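Local coordinates for protein DynE7 (Micromonospora chersina, PDB 2XEM) that is a hot-dog fold thioesterase of dynemicin biosynthesis that probably releases a polyene intermediate from its carrier, at residues Asp9-Arg14 with Gly38-His43. Sequence-based numbering, arbitrary orientation.
Sequences DSYVHR and GHCREH
His13 lies flat against the backbone of helix 32-48: the Cys40 CA sits 4.1 Å from the centroid of the His13 ring and 29° off its normal, a CH-pi contact over one face. His39 CB approaches the far end of the same ring, 3.6 Å from His13 NE2. The tightly packed part gathers round His13, with Cys40 SG wedged between the strand's two inward side chains, 3.7 Å from His13 CB and 3.9 Å from Tyr11 CD2; it meets the Tyr11 ring at its edge. Tyr11 (CG anti to the backbone N, chi1 177°) reaches toward the helix and sets its hydroxyl over one face of the His43 imidazole, offset toward the rim. The planes stand at 87°, an edge-to-face pair, while the OH is hydrogen-bonded to Asp47. The His13 and His43 imidazoles meet rim to rim, centroids 5.2 Å apart and planes again nearly perpendicular, with His43 CD2 at the edge of the His13 ring. Replacing His13 by an alanine is likely to uncover the Cys40 backbone and leave the His43 rim without its imidazole neighbour. Toward solvent the join is looser: a water bound by Val12 O and Arg14 N reaches His43 NE2 only weakly, at 3.4 Å. This aromatic cluster joins strand 11-16, paired with strand 80-91, to the long helix wrapped by the antiparallel sheet, the defining arrangement of the hot-dog fold.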
ATOM      1  N   ASP D   9     -31.145   3.021   4.186  1.00 48.20           N
ATOM      2  CA  ASP D   9     -29.913   3.206   4.911  1.00 46.53           C
ATOM      3  C   ASP D   9     -28.751   2.516   4.191  1.00 42.17           C
ATOM      4  O   ASP D   9     -28.924   1.600   3.370  1.00 41.29           O
ATOM      5  CB  ASP D   9     -30.047   2.811   6.408  1.00 50.44           C
ATOM      6  CG  ASP D   9     -30.170   1.329   6.732  1.00 68.52           C
ATOM      7  OD1 ASP D   9     -30.683   0.565   5.876  1.00 71.07           O
ATOM      8  OD2 ASP D   9     -29.802   0.939   7.864  1.00 75.84           O
ATOM      9  N   SER D  10     -27.587   3.045   4.423  1.00 32.46           N
ATOM     10  CA  SER D  10     -26.403   2.408   3.937  1.00 29.56           C
ATOM     11  C   SER D  10     -25.548   1.933   5.068  1.00 29.14           C
ATOM     12  O   SER D  10     -25.673   2.404   6.188  1.00 28.86           O
ATOM     13  CB  SER D  10     -25.642   3.323   2.994  1.00 32.25           C
ATOM     14  OG  SER D  10     -25.218   4.487   3.685  1.00 38.99           O
ATOM     15  N   TYR D  11     -24.715   0.938   4.783  1.00 22.52           N
ATOM     16  CA  TYR D  11     -23.696   0.493   5.710  1.00 21.31           C
ATOM     17  C   TYR D  11     -22.539   1.499   5.693  1.00 23.71           C
ATOM     18  O   TYR D  11     -22.048   1.854   4.610  1.00 20.52           O
ATOM     19  CB  TYR D  11     -23.215  -0.910   5.334  1.00 21.08           C
ATOM     20  CG  TYR D  11     -22.103  -1.338   6.243  1.00 21.76           C
ATOM     21  CD1 TYR D  11     -22.361  -1.737   7.549  1.00 23.54           C
ATOM     22  CD2 TYR D  11     -20.777  -1.272   5.826  1.00 21.83           C
ATOM     23  CE1 TYR D  11     -21.323  -2.061   8.420  1.00 24.36           C
ATOM     24  CE2 TYR D  11     -19.734  -1.608   6.682  1.00 22.32           C
ATOM     25  CZ  TYR D  11     -20.013  -2.009   7.973  1.00 25.86           C
ATOM     26  OH  TYR D  11     -18.996  -2.344   8.808  1.00 23.74           O
ATOM     27  N   VAL D  12     -22.090   1.930   6.879  1.00 19.38           N
ATOM     28  CA  VAL D  12     -21.079   2.968   6.988  1.00 19.46           C
ATOM     29  C   VAL D  12     -19.789   2.372   7.503  1.00 23.95           C
ATOM     30  O   VAL D  12     -19.768   1.795   8.601  1.00 23.02           O
ATOM     31  CB  VAL D  12     -21.535   4.157   7.853  1.00 25.06           C
ATOM     32  CG1 VAL D  12     -20.401   5.188   8.002  1.00 24.50           C
ATOM     33  CG2 VAL D  12     -22.778   4.807   7.258  1.00 25.47           C
ATOM     34  N   HIS D  13     -18.719   2.446   6.663  1.00 19.24           N
ATOM     35  CA  HIS D  13     -17.369   2.153   7.117  1.00 17.95           C
ATOM     36  C   HIS D  13     -16.622   3.456   7.272  1.00 23.39           C
ATOM     37  O   HIS D  13     -16.447   4.174   6.293  1.00 21.90           O
ATOM     38  CB  HIS D  13     -16.645   1.203   6.143  1.00 17.62           C
ATOM     39  CG  HIS D  13     -15.180   1.057   6.420  1.00 20.31           C
ATOM     40  ND1 HIS D  13     -14.709   0.368   7.504  1.00 21.41           N
ATOM     41  CD2 HIS D  13     -14.132   1.576   5.740  1.00 21.66           C
ATOM     42  CE1 HIS D  13     -13.395   0.464   7.448  1.00 21.38           C
ATOM     43  NE2 HIS D  13     -13.002   1.165   6.392  1.00 21.36           N
ATOM     44  N   ARG D  14     -16.183   3.766   8.496  1.00 22.50           N
ATOM     45  CA  ARG D  14     -15.456   4.993   8.805  1.00 23.35           C
ATOM     46  C   ARG D  14     -13.963   4.787   8.548  1.00 26.50           C
ATOM     47  O   ARG D  14     -13.377   3.828   9.042  1.00 25.39           O
ATOM     48  CB  ARG D  14     -15.706   5.364  10.269  1.00 23.68           C
ATOM     49  CG  ARG D  14     -15.123   6.705  10.698  1.00 39.48           C
ATOM     50  CD  ARG D  14     -15.279   6.860  12.198  1.00 38.40           C
ATOM     51  NE  ARG D  14     -14.474   7.955  12.749  1.00 40.88           N
ATOM     52  CZ  ARG D  14     -13.217   7.836  13.171  1.00 53.74           C
ATOM     53  NH1 ARG D  14     -12.575   6.679  13.053  1.00 35.61           N
ATOM     54  NH2 ARG D  14     -12.582   8.884  13.682  1.00 43.70           N
ATOM     55  N   GLY D  38     -12.655  -2.633  -0.309  1.00 16.98           N
ATOM     56  CA  GLY D  38     -12.242  -3.872   0.329  1.00 17.76           C
ATOM     57  C   GLY D  38     -12.414  -3.781   1.839  1.00 20.32           C
ATOM     58  O   GLY D  38     -13.035  -4.655   2.435  1.00 18.95           O
ATOM     59  N   HIS D  39     -11.864  -2.727   2.464  1.00 17.50           N
ATOM     60  CA  HIS D  39     -11.964  -2.525   3.915  1.00 17.62           C
ATOM     61  C   HIS D  39     -13.432  -2.462   4.343  1.00 21.47           C
ATOM     62  O   HIS D  39     -13.821  -3.043   5.362  1.00 20.95           O
ATOM     63  CB  HIS D  39     -11.295  -1.216   4.346  1.00 17.76           C
ATOM     64  CG  HIS D  39      -9.872  -1.026   3.927  1.00 20.38           C
ATOM     65  ND1 HIS D  39      -9.087  -2.073   3.481  1.00 22.09           N
ATOM     66  CD2 HIS D  39      -9.142   0.102   3.899  1.00 21.43           C
ATOM     67  CE1 HIS D  39      -7.900  -1.555   3.243  1.00 20.27           C
ATOM     68  NE2 HIS D  39      -7.887  -0.254   3.466  1.00 21.23           N
ATOM     69  N   CYS D  40     -14.230  -1.700   3.593  1.00 18.72           N
ATOM     70  CA  CYS D  40     -15.657  -1.583   3.829  1.00 18.79           C
ATOM     71  C   CYS D  40     -16.382  -2.945   3.760  1.00 21.07           C
ATOM     72  O   CYS D  40     -17.109  -3.277   4.691  1.00 22.01           O
ATOM     73  CB  CYS D  40     -16.279  -0.567   2.872  1.00 17.66           C
ATOM     74  SG  CYS D  40     -18.062  -0.332   3.123  1.00 20.88           S
ATOM     75  N   ARG D  41     -16.172  -3.735   2.700  1.00 17.02           N
ATOM     76  CA  ARG D  41     -16.870  -5.020   2.562  1.00 19.36           C
ATOM     77  C   ARG D  41     -16.455  -6.023   3.636  1.00 23.47           C
ATOM     78  O   ARG D  41     -17.284  -6.809   4.063  1.00 22.04           O
ATOM     79  CB  ARG D  41     -16.805  -5.625   1.139  1.00 22.47           C
ATOM     80  CG  ARG D  41     -15.436  -6.160   0.714  1.00 33.52           C
ATOM     81  CD  ARG D  41     -15.420  -6.848  -0.648  1.00 32.65           C
ATOM     82  NE  ARG D  41     -14.145  -7.547  -0.826  1.00 35.20           N
ATOM     83  CZ  ARG D  41     -13.461  -7.630  -1.957  1.00 41.68           C
ATOM     84  NH1 ARG D  41     -13.929  -7.077  -3.066  1.00 35.94           N
ATOM     85  NH2 ARG D  41     -12.316  -8.295  -1.998  1.00 34.72           N
ATOM     86  N   GLU D  42     -15.181  -5.985   4.076  1.00 22.51           N
ATOM     87  CA  GLU D  42     -14.702  -6.833   5.171  1.00 23.40           C
ATOM     88  C   GLU D  42     -15.302  -6.427   6.519  1.00 26.34           C
ATOM     89  O   GLU D  42     -15.669  -7.301   7.279  1.00 26.93           O
ATOM     90  CB  GLU D  42     -13.185  -6.785   5.262  1.00 23.79           C
ATOM     91  CG  GLU D  42     -12.460  -7.505   4.149  1.00 28.24           C
ATOM     92  CD  GLU D  42     -10.998  -7.104   4.138  1.00 41.04           C
ATOM     93  OE1 GLU D  42     -10.463  -6.900   3.031  1.00 26.03           O
ATOM     94  OE2 GLU D  42     -10.400  -6.951   5.229  1.00 38.18           O
ATOM     95  N   HIS D  43     -15.365  -5.111   6.817  1.00 24.78           N
ATOM     96  CA  HIS D  43     -15.957  -4.558   8.045  1.00 25.41           C
ATOM     97  C   HIS D  43     -17.456  -4.954   8.066  1.00 27.34           C
ATOM     98  O   HIS D  43     -17.967  -5.366   9.107  1.00 27.65           O
ATOM     99  CB  HIS D  43     -15.737  -3.028   8.102  1.00 26.98           C
ATOM    100  CG  HIS D  43     -16.036  -2.333   9.410  1.00 33.34           C
ATOM    101  ND1 HIS D  43     -16.420  -3.036  10.576  1.00 37.40           N
ATOM    102  CD2 HIS D  43     -16.035  -1.002   9.696  1.00 35.30           C
ATOM    103  CE1 HIS D  43     -16.580  -2.112  11.521  1.00 36.71           C
ATOM    104  NE2 HIS D  43     -16.366  -0.875  11.038  1.00 36.69           N
TER
HETATM  105  O   HOH W   1     -17.285   2.346  10.632  1.00 42.78           O